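Local coordinates for SWD1-like protein (Myceliophthora thermophila, PDB 6E29), which probably serves, through this seven-bladed WD40 beta-propeller domain, as a scaffold subunit of the COMPASS histone H3 lysine methyltransferase complex, at residues Gly47-Trp52 with Arg61-His66; His27-Arg32 with Ser67-Ser72. One frame throughout, in Å; residues are numbered along the deposited sequence. Where two conformers were deposited one is given.

Contact 1 (Gly47-Trp52 with Arg61-His66)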
ATOM      1  N   GLY B  47       0.934  16.356   8.336  1.00 44.36           N
ATOM      2  CA  GLY B  47       0.508  15.339   9.268  1.00 44.29           C
ATOM      3  C   GLY B  47      -0.975  15.329   9.563  1.00 39.67           C
ATOM      4  O   GLY B  47      -1.456  14.389  10.210  1.00 46.84           O
ATOM      5  N   THR B  48      -1.727  16.314   9.083  1.00 39.23           N
ATOM      6  CA  THR B  48      -3.167  16.287   9.301  1.00 39.42           C
ATOM      7  C   THR B  48      -3.839  15.253   8.394  1.00 39.57           C
ATOM      8  O   THR B  48      -3.418  15.024   7.258  1.00 40.46           O
ATOM      9  CB  THR B  48      -3.776  17.668   9.057  1.00 41.68           C
ATOM     10  OG1 THR B  48      -3.066  18.645   9.820  1.00 46.88           O
ATOM     11  CG2 THR B  48      -5.248  17.683   9.462  1.00 41.50           C
ATOM     12  N   VAL B  49      -4.907  14.636   8.904  1.00 38.75           N
ATOM     13  CA  VAL B  49      -5.734  13.720   8.137  1.00 35.29           C
ATOM     14  C   VAL B  49      -7.129  14.304   8.000  1.00 36.08           C
ATOM     15  O   VAL B  49      -7.684  14.813   8.975  1.00 41.72           O
ATOM     16  CB  VAL B  49      -5.797  12.330   8.789  1.00 34.82           C
ATOM     17  CG1 VAL B  49      -6.776  11.430   7.990  1.00 38.67           C
ATOM     18  CG2 VAL B  49      -4.388  11.721   8.791  1.00 36.84           C
ATOM     19  N   VAL B  50      -7.669  14.277   6.774  1.00 37.55           N
ATOM     20  CA  VAL B  50      -8.953  14.886   6.466  1.00 35.41           C
ATOM     21  C   VAL B  50      -9.924  13.801   6.010  1.00 34.25           C
ATOM     22  O   VAL B  50      -9.577  12.932   5.205  1.00 36.26           O
ATOM     23  CB  VAL B  50      -8.815  16.004   5.409  1.00 50.23           C
ATOM     24  CG1 VAL B  50     -10.180  16.647   5.120  1.00 41.92           C
ATOM     25  CG2 VAL B  50      -7.853  17.065   5.919  1.00 46.44           C
ATOM     26  N   ILE B  51     -11.120  13.826   6.567  1.00 37.44           N
ATOM     27  CA  ILE B  51     -12.193  12.916   6.197  1.00 35.15           C
ATOM     28  C   ILE B  51     -13.171  13.743   5.372  1.00 36.43           C
ATOM     29  O   ILE B  51     -13.776  14.677   5.901  1.00 40.19           O
ATOM     30  CB  ILE B  51     -12.889  12.338   7.435  1.00 36.62           C
ATOM     31  CG1 ILE B  51     -11.858  11.640   8.361  1.00 36.56           C
ATOM     32  CG2 ILE B  51     -14.076  11.484   7.013  1.00 36.39           C
ATOM     33  CD1 ILE B  51     -10.922  10.657   7.566  1.00 34.16           C
ATOM     34  N   TRP B  52     -13.311  13.416   4.080  1.00 33.83           N
ATOM     35  CA  TRP B  52     -14.250  14.105   3.187  1.00 34.21           C
ATOM     36  C   TRP B  52     -15.538  13.307   3.079  1.00 34.51           C
ATOM     37  O   TRP B  52     -15.508  12.114   2.783  1.00 33.27           O
ATOM     38  CB  TRP B  52     -13.665  14.260   1.787  1.00 37.90           C
ATOM     39  CG  TRP B  52     -12.411  15.022   1.718  1.00 41.12           C
ATOM     40  CD1 TRP B  52     -11.133  14.559   1.930  1.00 45.54           C
ATOM     41  CD2 TRP B  52     -12.287  16.401   1.374  1.00 34.74           C
ATOM     42  NE1 TRP B  52     -10.227  15.588   1.762  1.00 36.35           N
ATOM     43  CE2 TRP B  52     -10.910  16.713   1.388  1.00 36.83           C
ATOM     44  CE3 TRP B  52     -13.206  17.397   1.027  1.00 41.84           C
ATOM     45  CZ2 TRP B  52     -10.445  17.986   1.107  1.00 37.69           C
ATOM     46  CZ3 TRP B  52     -12.739  18.629   0.727  1.00 42.41           C
ATOM     47  CH2 TRP B  52     -11.369  18.920   0.777  1.00 42.04           C
ATOM     48  N   ARG B  61     -14.349  15.899   9.006  1.00 44.98           N
ATOM     49  CA  ARG B  61     -13.539  16.182  10.179  1.00 57.69           C
ATOM     50  C   ARG B  61     -12.067  16.215   9.810  1.00 43.17           C
ATOM     51  O   ARG B  61     -11.641  15.684   8.779  1.00 40.58           O
ATOM     52  CB  ARG B  61     -13.807  15.169  11.289  1.00 62.23           C
ATOM     53  CG  ARG B  61     -13.686  13.734  10.874  1.00 57.55           C
ATOM     54  CD  ARG B  61     -13.554  12.832  12.110  1.00 50.63           C
ATOM     55  NE  ARG B  61     -14.344  13.240  13.272  1.00 70.53           N
ATOM     56  CZ  ARG B  61     -15.590  12.829  13.481  1.00 59.98           C
ATOM     57  NH1 ARG B  61     -16.151  12.019  12.594  1.00 80.17           N
ATOM     58  NH2 ARG B  61     -16.262  13.189  14.562  1.00 51.21           N
ATOM     59  N   LYS B  62     -11.312  16.915  10.649  1.00 44.36           N
ATOM     60  CA  LYS B  62      -9.861  17.008  10.543  1.00 50.76           C
ATOM     61  C   LYS B  62      -9.242  16.368  11.782  1.00 59.49           C
ATOM     62  O   LYS B  62      -9.622  16.709  12.912  1.00 52.87           O
ATOM     63  CB  LYS B  62      -9.424  18.476  10.418  1.00 46.33           C
ATOM     64  CG  LYS B  62      -9.729  19.139   9.065  1.00 43.95           C
ATOM     65  CD  LYS B  62      -9.624  20.642   9.165  1.00 62.14           C
ATOM     66  CE  LYS B  62      -9.357  21.296   7.820  1.00 62.91           C
ATOM     67  NZ  LYS B  62     -10.353  20.855   6.805  1.00 79.47           N
ATOM     68  N   LEU B  63      -8.275  15.463  11.564  1.00 51.57           N
ATOM     69  CA  LEU B  63      -7.581  14.716  12.607  1.00 44.64           C
ATOM     70  C   LEU B  63      -6.129  15.165  12.636  1.00 48.47           C
ATOM     71  O   LEU B  63      -5.407  15.024  11.643  1.00 49.30           O
ATOM     72  CB  LEU B  63      -7.664  13.205  12.361  1.00 41.50           C
ATOM     73  CG  LEU B  63      -9.066  12.693  11.984  1.00 45.86           C
ATOM     74  CD1 LEU B  63      -8.963  11.291  11.383  1.00 46.45           C
ATOM     75  CD2 LEU B  63      -9.998  12.689  13.188  1.00 56.65           C
ATOM     76  N   ARG B  64      -5.701  15.702  13.766  1.00 45.78           N
ATOM     77  CA  ARG B  64      -4.336  16.203  13.906  1.00 49.76           C
ATOM     78  C   ARG B  64      -3.660  15.368  14.982  1.00 58.92           C
ATOM     79  O   ARG B  64      -3.920  15.532  16.177  1.00 56.08           O
ATOM     80  CB  ARG B  64      -4.347  17.714  14.196  1.00 53.27           C
ATOM     81  CG  ARG B  64      -5.306  18.468  13.241  1.00 57.14           C
ATOM     82  CD  ARG B  64      -5.089  19.981  13.187  1.00 63.83           C
ATOM     83  NE  ARG B  64      -6.310  20.715  12.851  1.00 60.29           N
ATOM     84  CZ  ARG B  64      -6.421  21.541  11.814  1.00 76.71           C
ATOM     85  NH1 ARG B  64      -5.389  21.693  10.990  1.00 79.24           N
ATOM     86  NH2 ARG B  64      -7.566  22.193  11.578  1.00 69.77           N
ATOM     87  N   GLY B  65      -2.822  14.427  14.550  1.00 53.48           N
ATOM     88  CA  GLY B  65      -2.101  13.593  15.481  1.00 49.75           C
ATOM     89  C   GLY B  65      -0.683  13.423  15.006  1.00 54.98           C
ATOM     90  O   GLY B  65       0.217  13.118  15.790  1.00 50.17           O
ATOM     91  N   HIS B  66      -0.467  13.604  13.715  1.00 45.94           N
ATOM     92  CA  HIS B  66       0.881  13.537  13.171  1.00 42.35           C
ATOM     93  C   HIS B  66       1.346  14.957  12.874  1.00 53.46           C
ATOM     94  O   HIS B  66       0.532  15.873  12.670  1.00 53.56           O
ATOM     95  CB  HIS B  66       0.932  12.704  11.869  1.00 39.54           C
ATOM     96  CG  HIS B  66       0.314  11.340  11.963  1.00 47.59           C
ATOM     97  ND1 HIS B  66       1.067  10.193  12.118  1.00 40.42           N
ATOM     98  CD2 HIS B  66      -0.974  10.932  11.866  1.00 43.58           C
ATOM     99  CE1 HIS B  66       0.266   9.143  12.136  1.00 43.06           C
ATOM    100  NE2 HIS B  66      -0.977   9.562  12.004  1.00 44.08           N
TER
HETATM  101  O   HOH W   1      -2.997  13.643  11.991  1.00 35.65           O
HETATM  102  O   HOH W   2      -1.689  17.580  12.475  1.00 45.46           O
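Leu63, the residue with the most surface buried here, sits across from Val49 in an antiparallel hydrogen-bonded pair, and the two backbones grip each other twice. Val49 N gives its hydrogen to Leu63 O at 2.8 Å, arriving in the carbonyl plane, and Leu63 N returns a bond to Val49 O at 2.7 Å; both N-H...O angles are 173°. Val49, Ile51 and Leu63 lie on the same face of the sheet as Arg61, which lets the CD1 branch of Leu63, whose CG stands anti to its own carbonyl carbon (chi1 -46°), reach Val49 CG1 at 4.0 Å and also meet CG1 of Ile51. On this face Val49 and Ile51 also touch Leu82 of the next blade, and Leu63 touches Trp94. Further along, Ile51 N bonds to Arg61 O at 2.9 Å, while the return bond is weak. The aliphatic start of Arg61 runs alongside Ile51, CG to CG1 at 3.7 Å. On the other face, Thr48 CG2 lies against Leu63 O at 3.4 Å and also beside Arg64 CG. Past the paired residues a water takes over, donating to Leu63 O and accepting from Gly65 N. Beyond it His66 CB rests against Gly47 O, and the NE2 of His66 is hydrogen-bonded to Ser84 OG. The chemistry is that of a hairpin closing the outer edge of a propeller blade: straight backbone bonds set the register, and aliphatic branches pack against the next blade.

Contact 2 (His27-Arg32 with Ser67-Ser72); sequences HSTCVR and SKNITS
A side-chain hydroxyl makes the one hydrogen bond between 27-32 and 67-72, whose strands run in roughly the same direction, 31° apart, yet share no backbone ladder: Thr29 OG1 donates to Ile70 O at 2.7 Å. The hydroxyl comes in well off the line of the carbonyl, at a C=O...O angle of 132° and somewhat tilted from its plane. With chi1 at 58°, OG1 lies between the backbone N and the carbonyl carbon of Thr29, which turns it toward Ile70 O; it also makes a weak bond to Gly43 O. A valine in its place would probably leave Ile70 O without this donor. Thr29 and Cys30 both face Gly43 in a classic beta bulge, and Thr71 and Ser72 do the same opposite Ala85, so the first strands of these two blades carry the same irregularity. Thr71 OG1 in turn bonds to Val111 O, at the start of the following blade. Farther along the same two strands, Arg32 adds two more ties, its O bonded to Trp75 NE1 and its NH1 to Leu73 O. The contact thus joins the first strands of two successive four-stranded sheets, 28-33 and 70-75, near the centre of the propeller.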
ATOM      1  N   HIS B  27      -1.780  20.207   1.468  1.00 35.57           N
ATOM      2  CA  HIS B  27      -1.096  19.457   0.408  1.00 37.62           C
ATOM      3  C   HIS B  27      -1.315  17.961   0.658  1.00 39.11           C
ATOM      4  O   HIS B  27      -0.697  17.381   1.551  1.00 36.83           O
ATOM      5  CB  HIS B  27       0.387  19.810   0.400  1.00 36.59           C
ATOM      6  CG  HIS B  27       1.122  19.352  -0.817  1.00 36.19           C
ATOM      7  ND1 HIS B  27       1.459  18.031  -1.046  1.00 51.16           N
ATOM      8  CD2 HIS B  27       1.602  20.050  -1.875  1.00 44.73           C
ATOM      9  CE1 HIS B  27       2.120  17.939  -2.188  1.00 35.68           C
ATOM     10  NE2 HIS B  27       2.215  19.149  -2.713  1.00 52.71           N
ATOM     11  N   SER B  28      -2.169  17.327  -0.145  1.00 31.47           N
ATOM     12  CA  SER B  28      -2.474  15.918   0.059  0.51 29.29           C
ATOM     13  C   SER B  28      -1.301  15.053  -0.395  1.00 39.01           C
ATOM     14  O   SER B  28      -0.773  15.239  -1.493  1.00 33.83           O
ATOM     15  CB  SER B  28      -3.739  15.537  -0.703  0.51 27.73           C
ATOM     16  OG  SER B  28      -4.861  16.208  -0.150  0.51 31.27           O
ATOM     17  N   THR B  29      -0.909  14.095   0.444  1.00 33.99           N
ATOM     18  CA  THR B  29       0.140  13.154   0.078  1.00 35.46           C
ATOM     19  C   THR B  29      -0.403  11.764  -0.180  1.00 38.02           C
ATOM     20  O   THR B  29       0.300  10.953  -0.776  1.00 34.61           O
ATOM     21  CB  THR B  29       1.215  13.033   1.171  1.00 35.14           C
ATOM     22  OG1 THR B  29       0.612  12.617   2.406  1.00 37.35           O
ATOM     23  CG2 THR B  29       1.917  14.323   1.379  1.00 41.33           C
ATOM     24  N   CYS B  30      -1.632  11.489   0.232  1.00 26.83           N
ATOM     25  CA  CYS B  30      -2.201  10.148   0.140  0.51 33.36           C
ATOM     26  C   CYS B  30      -3.720  10.281   0.213  1.00 25.93           C
ATOM     27  O   CYS B  30      -4.212  11.181   0.895  1.00 31.67           O
ATOM     28  CB  CYS B  30      -1.620   9.289   1.274  0.51 45.49           C
ATOM     29  SG  CYS B  30      -2.366   7.696   1.697  0.51 32.92           S
ATOM     30  N   VAL B  31      -4.448   9.345  -0.406  1.00 26.17           N
ATOM     31  CA  VAL B  31      -5.913   9.272  -0.299  1.00 25.82           C
ATOM     32  C   VAL B  31      -6.317   7.810  -0.223  1.00 35.99           C
ATOM     33  O   VAL B  31      -5.605   6.946  -0.710  1.00 26.46           O
ATOM     34  CB  VAL B  31      -6.629   9.898  -1.495  1.00 37.70           C
ATOM     35  CG1 VAL B  31      -6.673  11.396  -1.325  1.00 31.98           C
ATOM     36  CG2 VAL B  31      -5.932   9.447  -2.763  1.00 30.35           C
ATOM     37  N   ARG B  32      -7.488   7.542   0.360  1.00 22.98           N
ATOM     38  CA  ARG B  32      -8.025   6.184   0.474  1.00 22.60           C
ATOM     39  C   ARG B  32      -9.524   6.291   0.727  1.00 21.00           C
ATOM     40  O   ARG B  32      -9.931   6.972   1.671  1.00 25.47           O
ATOM     41  CB  ARG B  32      -7.406   5.366   1.649  1.00 26.58           C
ATOM     42  CG  ARG B  32      -7.707   3.894   1.564  1.00 26.69           C
ATOM     43  CD  ARG B  32      -6.573   3.220   0.719  1.00 41.41           C
ATOM     44  NE  ARG B  32      -6.812   1.822   0.379  1.00 40.43           N
ATOM     45  CZ  ARG B  32      -6.234   0.783   0.981  1.00 55.34           C
ATOM     46  NH1 ARG B  32      -5.384   0.978   2.002  1.00 34.77           N
ATOM     47  NH2 ARG B  32      -6.508  -0.458   0.546  1.00 34.52           N
ATOM     48  N   SER B  67       2.665  15.115  12.780  1.00 44.13           N
ATOM     49  CA  SER B  67       3.276  16.366  12.346  1.00 52.79           C
ATOM     50  C   SER B  67       4.157  16.241  11.104  1.00 57.23           C
ATOM     51  O   SER B  67       4.781  17.233  10.710  1.00 63.54           O
ATOM     52  CB  SER B  67       4.100  16.970  13.490  1.00 50.95           C
ATOM     53  OG  SER B  67       5.226  16.126  13.751  1.00 61.26           O
ATOM     54  N   LYS B  68       4.251  15.066  10.484  1.00 45.58           N
ATOM     55  CA  LYS B  68       5.064  14.908   9.285  1.00 52.41           C
ATOM     56  C   LYS B  68       4.193  14.253   8.228  1.00 48.12           C
ATOM     57  O   LYS B  68       3.049  13.871   8.504  1.00 44.85           O
ATOM     58  CB  LYS B  68       6.363  14.099   9.560  1.00 43.81           C
ATOM     59  CG  LYS B  68       7.549  14.967  10.158  1.00 62.13           C
ATOM     60  CD  LYS B  68       8.917  14.537   9.574  1.00 65.25           C
ATOM     61  CE  LYS B  68       9.677  13.549  10.463  1.00 71.17           C
ATOM     62  NZ  LYS B  68      10.474  12.538   9.675  1.00 65.20           N
ATOM     63  N   ASN B  69       4.738  14.136   7.006  1.00 37.27           N
ATOM     64  CA  ASN B  69       3.959  13.656   5.870  1.00 33.63           C
ATOM     65  C   ASN B  69       3.256  12.348   6.187  1.00 36.38           C
ATOM     66  O   ASN B  69       3.886  11.369   6.597  1.00 40.17           O
ATOM     67  CB  ASN B  69       4.841  13.433   4.637  1.00 36.57           C
ATOM     68  CG  ASN B  69       5.622  14.667   4.239  1.00 47.12           C
ATOM     69  OD1 ASN B  69       6.014  15.467   5.081  1.00 47.17           O
ATOM     70  ND2 ASN B  69       5.872  14.811   2.947  1.00 47.02           N
ATOM     71  N   ILE B  70       1.948  12.321   5.959  1.00 40.19           N
ATOM     72  CA  ILE B  70       1.242  11.057   6.012  1.00 35.16           C
ATOM     73  C   ILE B  70       1.724  10.177   4.863  1.00 35.84           C
ATOM     74  O   ILE B  70       1.852  10.623   3.712  1.00 34.02           O
ATOM     75  CB  ILE B  70      -0.277  11.266   5.945  1.00 29.88           C
ATOM     76  CG1 ILE B  70      -0.705  12.236   7.062  1.00 32.11           C
ATOM     77  CG2 ILE B  70      -0.979   9.905   6.004  1.00 30.38           C
ATOM     78  CD1 ILE B  70      -0.432  11.626   8.468  1.00 42.04           C
ATOM     79  N   THR B  71       1.996   8.915   5.173  1.00 30.39           N
ATOM     80  CA  THR B  71       2.441   7.945   4.190  1.00 27.56           C
ATOM     81  C   THR B  71       1.438   6.845   3.880  1.00 32.13           C
ATOM     82  O   THR B  71       1.549   6.239   2.812  1.00 28.98           O
ATOM     83  CB  THR B  71       3.738   7.273   4.659  1.00 35.25           C
ATOM     84  OG1 THR B  71       3.532   6.796   5.992  1.00 33.04           O
ATOM     85  CG2 THR B  71       4.913   8.298   4.672  1.00 29.87           C
ATOM     86  N   SER B  72       0.467   6.562   4.757  1.00 25.84           N
ATOM     87  CA  SER B  72      -0.549   5.571   4.416  1.00 23.67           C
ATOM     88  C   SER B  72      -1.790   5.743   5.265  1.00 24.75           C
ATOM     89  O   SER B  72      -1.774   6.386   6.328  1.00 28.38           O
ATOM     90  CB  SER B  72      -0.043   4.121   4.551  1.00 30.26           C
ATOM     91  OG  SER B  72       0.080   3.741   5.921  1.00 31.36           O
TER

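Overall arrangement
The two contacts have centres about 9 Å apart; contact 1 lies within one propeller blade, and contact 2 links that blade to the next. Contact 1 is the outer hairpin of the blade that begins with strand 28-33, its centre about 19 Å from the centre of the chain; contact 2 carries that blade's first strand onto the first strand of the next, about 12 Å from the same point. Strand 58-64 leads directly into strand 70-75, so the chain passes from the outside of one blade to the inside of the next. Ile70 couples the contacts: its CD1 packs on Gly47 O at 3.4 Å and on Val49 CG2 at 4.0 Å, wedging contact 2 against the first segment of contact 1.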